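Local coordinates for protein predicted acyltransferase with acyl-CoA N-acyltransferase domain (PDB 4RS2) that binds coenzyme A and, as a member of the GNAT family, probably transfers an acyl group from acyl-CoA to an acceptor, at residues F38-D41 and A42-K45; E97-G101 and Q102-R106; L146-W150 and P151-S155. All blocks are in the same frame, centred on the assembly; numbering follows the deposited sequence. Where two conformers were deposited one is given.

Contact 1 of 3, residues F38-D41 and A42-K45; sequences FESD and AEAK. With COA (coenzyme A), chain C.
Glu43 reaches back from the first turn of helix 42-53 and lays its side chain across the ring of Phe38, five residues earlier. Its CB starts the contact beside Phe38 CD2, at 3.7 Å. CG then comes squarely over the ring, 3.6 Å from the centroid and 4° off the normal, a CH-pi contact. The chain bends at the next bond (chi2 74°), which folds the carboxylate down onto the ring instead of letting it run past; the two planes lie 7° apart, stacked, with CD over the CD1-CG side. Of the two oxygens, OE1 touches Phe38 CB at 3.4 Å and probably accepts from a water that also meets Ser40 OG, while OE2 takes the backbone N-H of Cys186. The opposite face of the phenyl is left to coenzyme A, whose C6P approaches Phe38 CE1 to 3.4 Å.

Helix 42-53 begins within this turn. Ser40 OG accepts the N-H of Ala42 at 3.2 Å, and Lys45 N donates to Asp41 O at 2.9 Å, the first helical bond. Asp41 occupies the N-cap position, but its carboxylate makes no cap; it forms a salt bridge with Arg35 and reaches Lys45 NZ through a water.

Phe38 follows helix 27-37 and rests on Pro92 and Ala94 of strand 87-95, while Ala44 packs on Leu34 of helix 27-37, so the short connection joins both helices to the sheet beside the pantetheine arm.

Contact 2 of 3, residues E97-G101 and Q102-R106; sequences EKYRG and QGLAR. With COA (coenzyme A), chain C.
The Tyr99 ring receives the amide of Gln102 at its edge, with Gln102 OE1 3.6 Å from Tyr99 CD2 and the two planes 62° apart. The guanidinium of Arg100 is sandwiched: Glu97 CA covers one face and C9P of the pantetheine arm the other, 3.5 Å from Arg100 CZ, while NE is tied to Val95 O. At the edge of the Arg106 guanidinium, in its plane, sits the 3'-phosphate of coenzyme A. Arg106 NE donates to coenzyme A O7A at 2.9 Å and Arg106 NH2 to O8A at 2.9 Å, the chain bending at chi3 (-79°) to bring the group there.

Between these groups the backbone forms a type II turn from Tyr99 to Gln102, and Tyr99 CB packs on Leu104 CD1 at 3.8 Å. Gly101 N donates to O4A at 2.8 Å, Gly103 N to O1A at 2.7 Å and Arg106 N to O2A at 2.9 Å. A water accepts from Gln102 N and Leu104 N and lies within donating distance of Tyr99 O and O4A.

This is the pyrophosphate-binding loop of the GNAT fold, leading into helix 104-118. Backbone N-H groups of Gly101, Gly103 and Arg106 and the helix N terminus face the diphosphate, which would help to offset its negative charge, while Arg106 probably does the same for the 3'-phosphate.

Contact 3 of 3, residues L146-W150 and P151-S155; sequences LRCRW and PGTES
Trp150 and Pro151 join at the bend where the chain, after leaving strand 146-147, turns back on itself. Both have extended backbone angles, and Gly152 follows with a positive phi (64°) that swings Thr153 round to face Trp150 and Cys148.

Thr153 closes the turn. Its OG1 donates to the carbonyl oxygen of Trp150 at 2.9 Å, tilted 31° out of the carbonyl plane, and touches Cys148 SG at 3.2 Å. A chi1 of 55° puts this hydroxyl between the backbone N and the carbonyl carbon, while CG2 lies 4.0 Å from Trp150 CB. A water donates to the same OG1 and accepts the N-H of Cys148 at 2.9 Å, bridging the two arms. Trp150 CB packs on Pro151 CD at 3.6 Å. The indole points away from the second arm; Arg149 CG covers one of its faces, 3.5 Å above the plane, and Arg188 makes a cation-pi contact with it.

The hydroxyl of Thr153 thus acts as donor to a main-chain carbonyl and as acceptor from a water. With its side chain about 12 Å from coenzyme A, this is structural packing, with Thr153 and a water bridging the two arms.

From the N terminus, the chain first meets contact 1, the turn between helices 27-37 and 42-53 on one side of the sheet. It then runs along helix 42-53 and through several strands to contact 2, which connects strand 87-95 to helix 104-118. Contact 3 comes last, turning the chain between strands 146-147 and 157-161. The three follow in series, each closing a short local turn, and none nests within or crosses another. Contacts 1 and 2, with centres 19 Å apart, do not touch but share coenzyme A: one meets its pantetheine arm, the other mainly its phosphates. Contact 3, 28 Å from contact 2 between centres, belongs to the C-terminal part of the sheet.

Contact 1 of 3, residues F38-D41 and A42-K45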
loop_
_atom_site.group_PDB
_atom_site.type_symbol
_atom_site.label_atom_id
_atom_site.label_comp_id
_atom_site.label_asym_id
_atom_site.label_seq_id
_atom_site.Cartn_x
_atom_site.Cartn_y
_atom_site.Cartn_z
ATOM N N PHE A 38 13.779 3.838 0.056
ATOM C CA PHE A 38 13.728 3.696 -1.365
ATOM C C PHE A 38 14.960 4.258 -2.016
ATOM O O PHE A 38 15.708 5.010 -1.396
ATOM C CB PHE A 38 12.439 4.305 -1.927
ATOM C CG PHE A 38 11.219 3.540 -1.503
ATOM C CD1 PHE A 38 10.814 2.447 -2.216
ATOM C CD2 PHE A 38 10.524 3.884 -0.364
ATOM C CE1 PHE A 38 9.712 1.704 -1.835
ATOM C CE2 PHE A 38 9.427 3.134 0.044
ATOM C CZ PHE A 38 9.028 2.045 -0.691
ATOM N N GLU A 39 15.153 3.876 -3.274
ATOM C CA GLU A 39 16.320 4.280 -4.065
ATOM C C GLU A 39 16.263 5.768 -4.498
ATOM O O GLU A 39 17.271 6.345 -4.891
ATOM C CB GLU A 39 16.453 3.357 -5.291
ATOM C CG GLU A 39 16.962 1.934 -4.974
ATOM C CD GLU A 39 16.788 0.923 -6.127
ATOM O OE1 GLU A 39 15.726 0.913 -6.800
ATOM O OE2 GLU A 39 17.691 0.085 -6.337
ATOM N N SER A 40 15.079 6.373 -4.468
ATOM C CA SER A 40 14.925 7.814 -4.774
ATOM C C SER A 40 13.889 8.354 -3.798
ATOM O O SER A 40 13.233 7.569 -3.096
ATOM C CB SER A 40 14.516 8.084 -6.212
ATOM O OG SER A 40 13.136 7.942 -6.380
ATOM N N ASP A 41 13.731 9.676 -3.784
ATOM C CA ASP A 41 12.747 10.357 -2.911
ATOM C C ASP A 41 11.320 10.372 -3.497
ATOM O O ASP A 41 10.424 11.010 -2.932
ATOM C CB ASP A 41 13.139 11.810 -2.709
ATOM C CG ASP A 41 14.462 11.976 -2.074
ATOM O OD1 ASP A 41 14.812 11.144 -1.199
ATOM O OD2 ASP A 41 15.117 13.004 -2.410
ATOM N N ALA A 42 11.100 9.667 -4.603
ATOM C CA ALA A 42 9.791 9.654 -5.271
ATOM C C ALA A 42 8.675 9.179 -4.360
ATOM O O ALA A 42 7.600 9.759 -4.366
ATOM C CB ALA A 42 9.820 8.796 -6.509
ATOM N N GLU A 43 8.907 8.086 -3.623
ATOM C CA GLU A 43 7.847 7.615 -2.702
ATOM C C GLU A 43 7.498 8.640 -1.631
ATOM O O GLU A 43 6.316 8.845 -1.304
ATOM C CB GLU A 43 8.234 6.325 -2.034
ATOM C CG GLU A 43 8.072 5.089 -2.879
ATOM C CD GLU A 43 9.126 4.921 -3.976
ATOM O OE1 GLU A 43 10.160 5.690 -4.026
ATOM O OE2 GLU A 43 8.921 4.005 -4.832
ATOM N N ALA A 44 8.513 9.279 -1.069
ATOM C CA ALA A 44 8.255 10.294 -0.033
ATOM C C ALA A 44 7.464 11.470 -0.642
ATOM O O ALA A 44 6.512 11.983 -0.042
ATOM C CB ALA A 44 9.545 10.781 0.563
ATOM N N LYS A 45 7.871 11.893 -1.835
ATOM C CA LYS A 45 7.228 13.011 -2.516
ATOM C C LYS A 45 5.781 12.673 -2.928
ATOM O O LYS A 45 4.874 13.508 -2.816
ATOM C CB LYS A 45 8.107 13.463 -3.689
ATOM C CG LYS A 45 9.419 14.064 -3.201
ATOM C CD LYS A 45 10.566 13.934 -4.187
ATOM C CE LYS A 45 10.583 15.002 -5.238
ATOM N NZ LYS A 45 11.822 14.799 -6.055
HETATM N N1A COA C . 10.950 -10.278 -2.332
HETATM C C2A COA C . 10.127 -11.317 -2.048
HETATM N N3A COA C . 9.649 -11.550 -0.813
HETATM C C4A COA C . 9.967 -10.700 0.202
HETATM C C5A COA C . 10.845 -9.563 -0.030
HETATM C C6A COA C . 11.332 -9.378 -1.397
HETATM N N6A COA C . 12.135 -8.321 -1.657
HETATM N N7A COA C . 10.995 -8.925 1.140
HETATM C C8A COA C . 10.266 -9.601 2.053
HETATM N N9A COA C . 9.693 -10.664 1.506
HETATM C C1B COA C . 8.799 -11.614 2.171
HETATM C C2B COA C . 9.316 -12.202 3.471
HETATM O O2B COA C . 10.282 -13.240 3.252
HETATM C C3B COA C . 8.032 -12.673 4.096
HETATM O O3B COA C . 7.612 -13.894 3.476
HETATM P P3B COA C . 6.457 -14.837 4.112
HETATM O O7A COA C . 5.766 -14.061 5.216
HETATM O O8A COA C . 5.583 -15.252 2.996
HETATM O O9A COA C . 7.227 -16.000 4.637
HETATM C C4B COA C . 7.043 -11.580 3.693
HETATM O O4B COA C . 7.627 -10.892 2.576
HETATM C C5B COA C . 6.759 -10.595 4.809
HETATM O O5B COA C . 7.993 -10.127 5.363
HETATM P P1A COA C . 8.093 -8.985 6.489
HETATM O O1A COA C . 9.127 -9.362 7.508
HETATM O O2A COA C . 6.687 -8.633 6.876
HETATM O O3A COA C . 8.663 -7.730 5.637
HETATM P P2A COA C . 10.153 -7.142 5.556
HETATM O O4A COA C . 10.610 -6.613 6.851
HETATM O O5A COA C . 11.094 -8.132 4.896
HETATM O O6A COA C . 9.860 -5.884 4.594
HETATM C CBP COA C . 9.807 -4.665 2.502
HETATM C CCP COA C . 9.708 -6.018 3.180
HETATM C CDP COA C . 9.696 -4.820 0.991
HETATM C CEP COA C . 8.641 -3.840 3.019
HETATM C CAP COA C . 11.161 -4.047 2.904
HETATM O OAP COA C . 12.259 -4.876 2.461
HETATM C C9P COA C . 11.372 -2.635 2.414
HETATM O O9P COA C . 10.893 -1.653 3.005
HETATM N N8P COA C . 12.166 -2.515 1.350
HETATM C C7P COA C . 12.540 -1.214 0.825
HETATM C C6P COA C . 11.463 -0.689 -0.098
HETATM C C5P COA C . 11.404 -1.553 -1.334
HETATM O O5P COA C . 10.521 -2.378 -1.480
HETATM N N4P COA C . 12.353 -1.346 -2.237
HETATM C C3P COA C . 12.358 -2.003 -3.531
HETATM C C2P COA C . 12.529 -0.969 -4.644
HETATM S S1P COA C . 11.473 -1.370 -6.062
HETATM O O HOH W 1 11.198 7.941 -1.148
HETATM O O HOH W 2 12.189 5.196 -5.665
HETATM O O HOH W 3 14.284 14.240 -4.777
#

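Contact 2 of 3, residues E97-G101 and Q102-R106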
loop_
_atom_site.group_PDB
_atom_site.type_symbol
_atom_site.label_atom_id
_atom_site.label_comp_id
_atom_site.label_asym_id
_atom_site.label_seq_id
_atom_site.Cartn_x
_atom_site.Cartn_y
_atom_site.Cartn_z
ATOM N N GLU A 97 14.961 -0.738 7.648
ATOM C CA GLU A 97 15.943 -1.817 7.525
ATOM C C GLU A 97 16.228 -2.479 8.892
ATOM O O GLU A 97 16.456 -3.692 8.952
ATOM C CB GLU A 97 17.219 -1.286 6.835
ATOM C CG GLU A 97 18.156 -2.382 6.352
ATOM C CD GLU A 97 19.186 -1.905 5.332
ATOM O OE1 GLU A 97 19.040 -0.793 4.752
ATOM O OE2 GLU A 97 20.165 -2.658 5.102
ATOM N N LYS A 98 16.182 -1.718 9.989
ATOM C CA LYS A 98 16.403 -2.288 11.353
ATOM C C LYS A 98 15.354 -3.296 11.828
ATOM O O LYS A 98 15.583 -4.045 12.818
ATOM C CB LYS A 98 16.429 -1.186 12.403
ATOM C CG LYS A 98 17.470 -0.094 12.174
ATOM C CD LYS A 98 17.493 0.913 13.317
ATOM C CE LYS A 98 18.380 2.126 13.028
ATOM N NZ LYS A 98 19.800 1.938 12.590
ATOM N N TYR A 99 14.209 -3.314 11.156
ATOM C CA TYR A 99 13.112 -4.163 11.545
ATOM C C TYR A 99 12.690 -5.123 10.456
ATOM O O TYR A 99 11.647 -5.757 10.581
ATOM C CB TYR A 99 11.926 -3.297 11.981
ATOM C CG TYR A 99 12.175 -2.578 13.282
ATOM C CD1 TYR A 99 12.839 -1.363 13.325
ATOM C CD2 TYR A 99 11.765 -3.142 14.476
ATOM C CE1 TYR A 99 13.085 -0.729 14.521
ATOM C CE2 TYR A 99 11.987 -2.511 15.685
ATOM C CZ TYR A 99 12.657 -1.309 15.699
ATOM O OH TYR A 99 12.881 -0.690 16.908
ATOM N N ARG A 100 13.508 -5.301 9.426
ATOM C CA ARG A 100 13.108 -6.217 8.370
ATOM C C ARG A 100 13.200 -7.670 8.771
ATOM O O ARG A 100 14.006 -8.041 9.640
ATOM C CB ARG A 100 13.856 -5.970 7.075
ATOM C CG ARG A 100 13.380 -4.703 6.421
ATOM C CD ARG A 100 14.157 -4.360 5.186
ATOM N NE ARG A 100 13.827 -2.996 4.841
ATOM C CZ ARG A 100 14.505 -2.248 3.987
ATOM N NH1 ARG A 100 15.552 -2.749 3.345
ATOM N NH2 ARG A 100 14.144 -1.000 3.775
ATOM N N GLY A 101 12.330 -8.451 8.133
ATOM C CA GLY A 101 12.209 -9.898 8.349
ATOM C C GLY A 101 11.476 -10.270 9.627
ATOM O O GLY A 101 11.547 -11.426 10.065
ATOM N N GLN A 102 10.766 -9.318 10.229
ATOM C CA GLN A 102 10.021 -9.559 11.468
ATOM C C GLN A 102 8.523 -9.761 11.234
ATOM O O GLN A 102 7.757 -9.916 12.194
ATOM C CB GLN A 102 10.229 -8.405 12.465
ATOM C CG GLN A 102 11.642 -8.253 12.952
ATOM C CD GLN A 102 11.823 -7.162 14.002
ATOM O OE1 GLN A 102 10.851 -6.654 14.575
ATOM N NE2 GLN A 102 13.062 -6.746 14.200
ATOM N N GLY A 103 8.103 -9.731 9.966
ATOM C CA GLY A 103 6.704 -9.897 9.623
ATOM C C GLY A 103 5.872 -8.613 9.628
ATOM O O GLY A 103 4.657 -8.665 9.516
ATOM N N LEU A 104 6.510 -7.447 9.768
ATOM C CA LEU A 104 5.804 -6.186 9.835
ATOM C C LEU A 104 5.133 -5.788 8.514
ATOM O O LEU A 104 4.064 -5.194 8.528
ATOM C CB LEU A 104 6.735 -5.052 10.292
ATOM C CG LEU A 104 7.094 -4.964 11.750
ATOM C CD1 LEU A 104 8.127 -3.855 11.909
ATOM C CD2 LEU A 104 5.836 -4.654 12.564
ATOM N N ALA A 105 5.739 -6.091 7.362
ATOM C CA ALA A 105 5.081 -5.770 6.089
ATOM C C ALA A 105 3.836 -6.629 5.933
ATOM O O ALA A 105 2.775 -6.124 5.582
ATOM C CB ALA A 105 6.001 -5.958 4.919
ATOM N N ARG A 106 3.967 -7.922 6.209
ATOM C CA ARG A 106 2.817 -8.802 6.195
ATOM C C ARG A 106 1.683 -8.265 7.051
ATOM O O ARG A 106 0.529 -8.223 6.620
ATOM C CB ARG A 106 3.198 -10.199 6.669
ATOM C CG ARG A 106 2.033 -11.175 6.724
ATOM C CD ARG A 106 2.545 -12.586 6.985
ATOM N NE ARG A 106 3.091 -13.238 5.804
ATOM C CZ ARG A 106 2.344 -13.795 4.861
ATOM N NH1 ARG A 106 1.022 -13.776 4.951
ATOM N NH2 ARG A 106 2.900 -14.374 3.819
HETATM N N1A COA C . 10.950 -10.278 -2.332
HETATM C C2A COA C . 10.127 -11.317 -2.048
HETATM N N3A COA C . 9.649 -11.550 -0.813
HETATM C C4A COA C . 9.967 -10.700 0.202
HETATM C C5A COA C . 10.845 -9.563 -0.030
HETATM C C6A COA C . 11.332 -9.378 -1.397
HETATM N N6A COA C . 12.135 -8.321 -1.657
HETATM N N7A COA C . 10.995 -8.925 1.140
HETATM C C8A COA C . 10.266 -9.601 2.053
HETATM N N9A COA C . 9.693 -10.664 1.506
HETATM C C1B COA C . 8.799 -11.614 2.171
HETATM C C2B COA C . 9.316 -12.202 3.471
HETATM O O2B COA C . 10.282 -13.240 3.252
HETATM C C3B COA C . 8.032 -12.673 4.096
HETATM O O3B COA C . 7.612 -13.894 3.476
HETATM P P3B COA C . 6.457 -14.837 4.112
HETATM O O7A COA C . 5.766 -14.061 5.216
HETATM O O8A COA C . 5.583 -15.252 2.996
HETATM O O9A COA C . 7.227 -16.000 4.637
HETATM C C4B COA C . 7.043 -11.580 3.693
HETATM O O4B COA C . 7.627 -10.892 2.576
HETATM C C5B COA C . 6.759 -10.595 4.809
HETATM O O5B COA C . 7.993 -10.127 5.363
HETATM P P1A COA C . 8.093 -8.985 6.489
HETATM O O1A COA C . 9.127 -9.362 7.508
HETATM O O2A COA C . 6.687 -8.633 6.876
HETATM O O3A COA C . 8.663 -7.730 5.637
HETATM P P2A COA C . 10.153 -7.142 5.556
HETATM O O4A COA C . 10.610 -6.613 6.851
HETATM O O5A COA C . 11.094 -8.132 4.896
HETATM O O6A COA C . 9.860 -5.884 4.594
HETATM C CBP COA C . 9.807 -4.665 2.502
HETATM C CCP COA C . 9.708 -6.018 3.180
HETATM C CDP COA C . 9.696 -4.820 0.991
HETATM C CEP COA C . 8.641 -3.840 3.019
HETATM C CAP COA C . 11.161 -4.047 2.904
HETATM O OAP COA C . 12.259 -4.876 2.461
HETATM C C9P COA C . 11.372 -2.635 2.414
HETATM O O9P COA C . 10.893 -1.653 3.005
HETATM N N8P COA C . 12.166 -2.515 1.350
HETATM C C7P COA C . 12.540 -1.214 0.825
HETATM C C6P COA C . 11.463 -0.689 -0.098
HETATM C C5P COA C . 11.404 -1.553 -1.334
HETATM O O5P COA C . 10.521 -2.378 -1.480
HETATM N N4P COA C . 12.353 -1.346 -2.237
HETATM C C3P COA C . 12.358 -2.003 -3.531
HETATM C C2P COA C . 12.529 -0.969 -4.644
HETATM S S1P COA C . 11.473 -1.370 -6.062
HETATM O O HOH W 4 15.070 -7.276 12.184
HETATM O O HOH W 5 9.499 -6.827 9.295
#

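Contact 3 of 3, residues L146-W150 and P151-S155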
loop_
_atom_site.group_PDB
_atom_site.type_symbol
_atom_site.label_atom_id
_atom_site.label_comp_id
_atom_site.label_asym_id
_atom_site.label_seq_id
_atom_site.Cartn_x
_atom_site.Cartn_y
_atom_site.Cartn_z
ATOM N N LEU A 146 -7.546 -6.826 -16.006
ATOM C CA LEU A 146 -7.313 -5.519 -15.399
ATOM C C LEU A 146 -5.884 -5.076 -15.693
ATOM O O LEU A 146 -4.946 -5.886 -15.629
ATOM C CB LEU A 146 -7.547 -5.601 -13.912
ATOM C CG LEU A 146 -8.989 -5.855 -13.484
ATOM C CD1 LEU A 146 -9.019 -6.355 -12.046
ATOM C CD2 LEU A 146 -9.809 -4.574 -13.643
ATOM N N ARG A 147 -5.706 -3.807 -16.045
ATOM C CA ARG A 147 -4.396 -3.276 -16.355
ATOM C C ARG A 147 -4.292 -1.872 -15.797
ATOM O O ARG A 147 -5.302 -1.241 -15.494
ATOM C CB ARG A 147 -4.175 -3.212 -17.861
ATOM C CG ARG A 147 -5.119 -2.258 -18.581
ATOM C CD ARG A 147 -5.001 -2.345 -20.102
ATOM N NE ARG A 147 -5.812 -1.321 -20.762
ATOM C CZ ARG A 147 -5.421 -0.065 -20.976
ATOM N NH1 ARG A 147 -4.212 0.336 -20.613
ATOM N NH2 ARG A 147 -6.236 0.790 -21.573
ATOM N N CYS A 148 -3.055 -1.412 -15.614
ATOM C CA CYS A 148 -2.777 -0.032 -15.227
ATOM C C CYS A 148 -2.276 0.681 -16.483
ATOM O O CYS A 148 -2.181 0.073 -17.529
ATOM C CB CYS A 148 -1.782 0.073 -14.085
ATOM S SG CYS A 148 -0.095 -0.425 -14.459
ATOM N N ARG A 149 -1.970 1.967 -16.381
ATOM C CA ARG A 149 -1.644 2.755 -17.591
ATOM C C ARG A 149 -0.208 2.718 -18.042
ATOM O O ARG A 149 0.096 3.219 -19.126
ATOM C CB ARG A 149 -2.023 4.234 -17.371
ATOM C CG ARG A 149 -1.165 4.987 -16.376
ATOM C CD ARG A 149 -1.390 6.498 -16.453
ATOM N NE ARG A 149 -0.649 7.068 -17.578
ATOM C CZ ARG A 149 -0.664 8.351 -17.926
ATOM N NH1 ARG A 149 -1.406 9.222 -17.256
ATOM N NH2 ARG A 149 0.053 8.759 -18.969
ATOM N N TRP A 150 0.671 2.108 -17.257
ATOM C CA TRP A 150 2.108 2.192 -17.510
ATOM C C TRP A 150 2.638 1.012 -18.250
ATOM O O TRP A 150 2.120 -0.095 -18.100
ATOM C CB TRP A 150 2.873 2.384 -16.208
ATOM C CG TRP A 150 2.412 3.625 -15.505
ATOM C CD1 TRP A 150 2.594 4.894 -15.914
ATOM C CD2 TRP A 150 1.696 3.692 -14.282
ATOM N NE1 TRP A 150 2.020 5.769 -15.028
ATOM C CE2 TRP A 150 1.466 5.047 -14.009
ATOM C CE3 TRP A 150 1.199 2.737 -13.410
ATOM C CZ2 TRP A 150 0.780 5.475 -12.872
ATOM C CZ3 TRP A 150 0.519 3.162 -12.289
ATOM C CH2 TRP A 150 0.302 4.528 -12.047
ATOM N N PRO A 151 3.674 1.246 -19.075
ATOM C CA PRO A 151 4.194 0.124 -19.823
ATOM C C PRO A 151 4.985 -0.845 -18.977
ATOM O O PRO A 151 5.508 -0.478 -17.922
ATOM C CB PRO A 151 5.106 0.791 -20.884
ATOM C CG PRO A 151 5.458 2.105 -20.320
ATOM C CD PRO A 151 4.270 2.527 -19.487
ATOM N N GLY A 152 5.071 -2.082 -19.450
ATOM C CA GLY A 152 5.862 -3.114 -18.807
ATOM C C GLY A 152 5.397 -3.488 -17.427
ATOM O O GLY A 152 6.220 -3.803 -16.570
ATOM N N THR A 153 4.082 -3.441 -17.209
ATOM C CA THR A 153 3.526 -3.784 -15.922
ATOM C C THR A 153 2.652 -5.025 -15.946
ATOM O O THR A 153 2.079 -5.375 -14.940
ATOM C CB THR A 153 2.670 -2.641 -15.366
ATOM O OG1 THR A 153 1.667 -2.304 -16.339
ATOM C CG2 THR A 153 3.548 -1.427 -15.032
ATOM N N GLU A 154 2.559 -5.740 -17.059
ATOM C CA GLU A 154 1.667 -6.899 -17.057
ATOM C C GLU A 154 2.095 -7.990 -16.081
ATOM O O GLU A 154 1.261 -8.776 -15.623
ATOM C CB GLU A 154 1.462 -7.445 -18.452
ATOM C CG GLU A 154 2.727 -7.773 -19.171
ATOM C CD GLU A 154 2.480 -7.936 -20.644
ATOM O OE1 GLU A 154 1.466 -8.597 -21.017
ATOM O OE2 GLU A 154 3.308 -7.402 -21.414
ATOM N N SER A 155 3.378 -8.031 -15.737
ATOM C CA SER A 155 3.860 -9.041 -14.821
ATOM C C SER A 155 3.873 -8.592 -13.364
ATOM O O SER A 155 4.073 -9.433 -12.498
ATOM C CB SER A 155 5.276 -9.487 -15.183
ATOM O OG SER A 155 6.214 -8.485 -14.828
HETATM O O HOH W 6 -0.992 -3.408 -16.177
#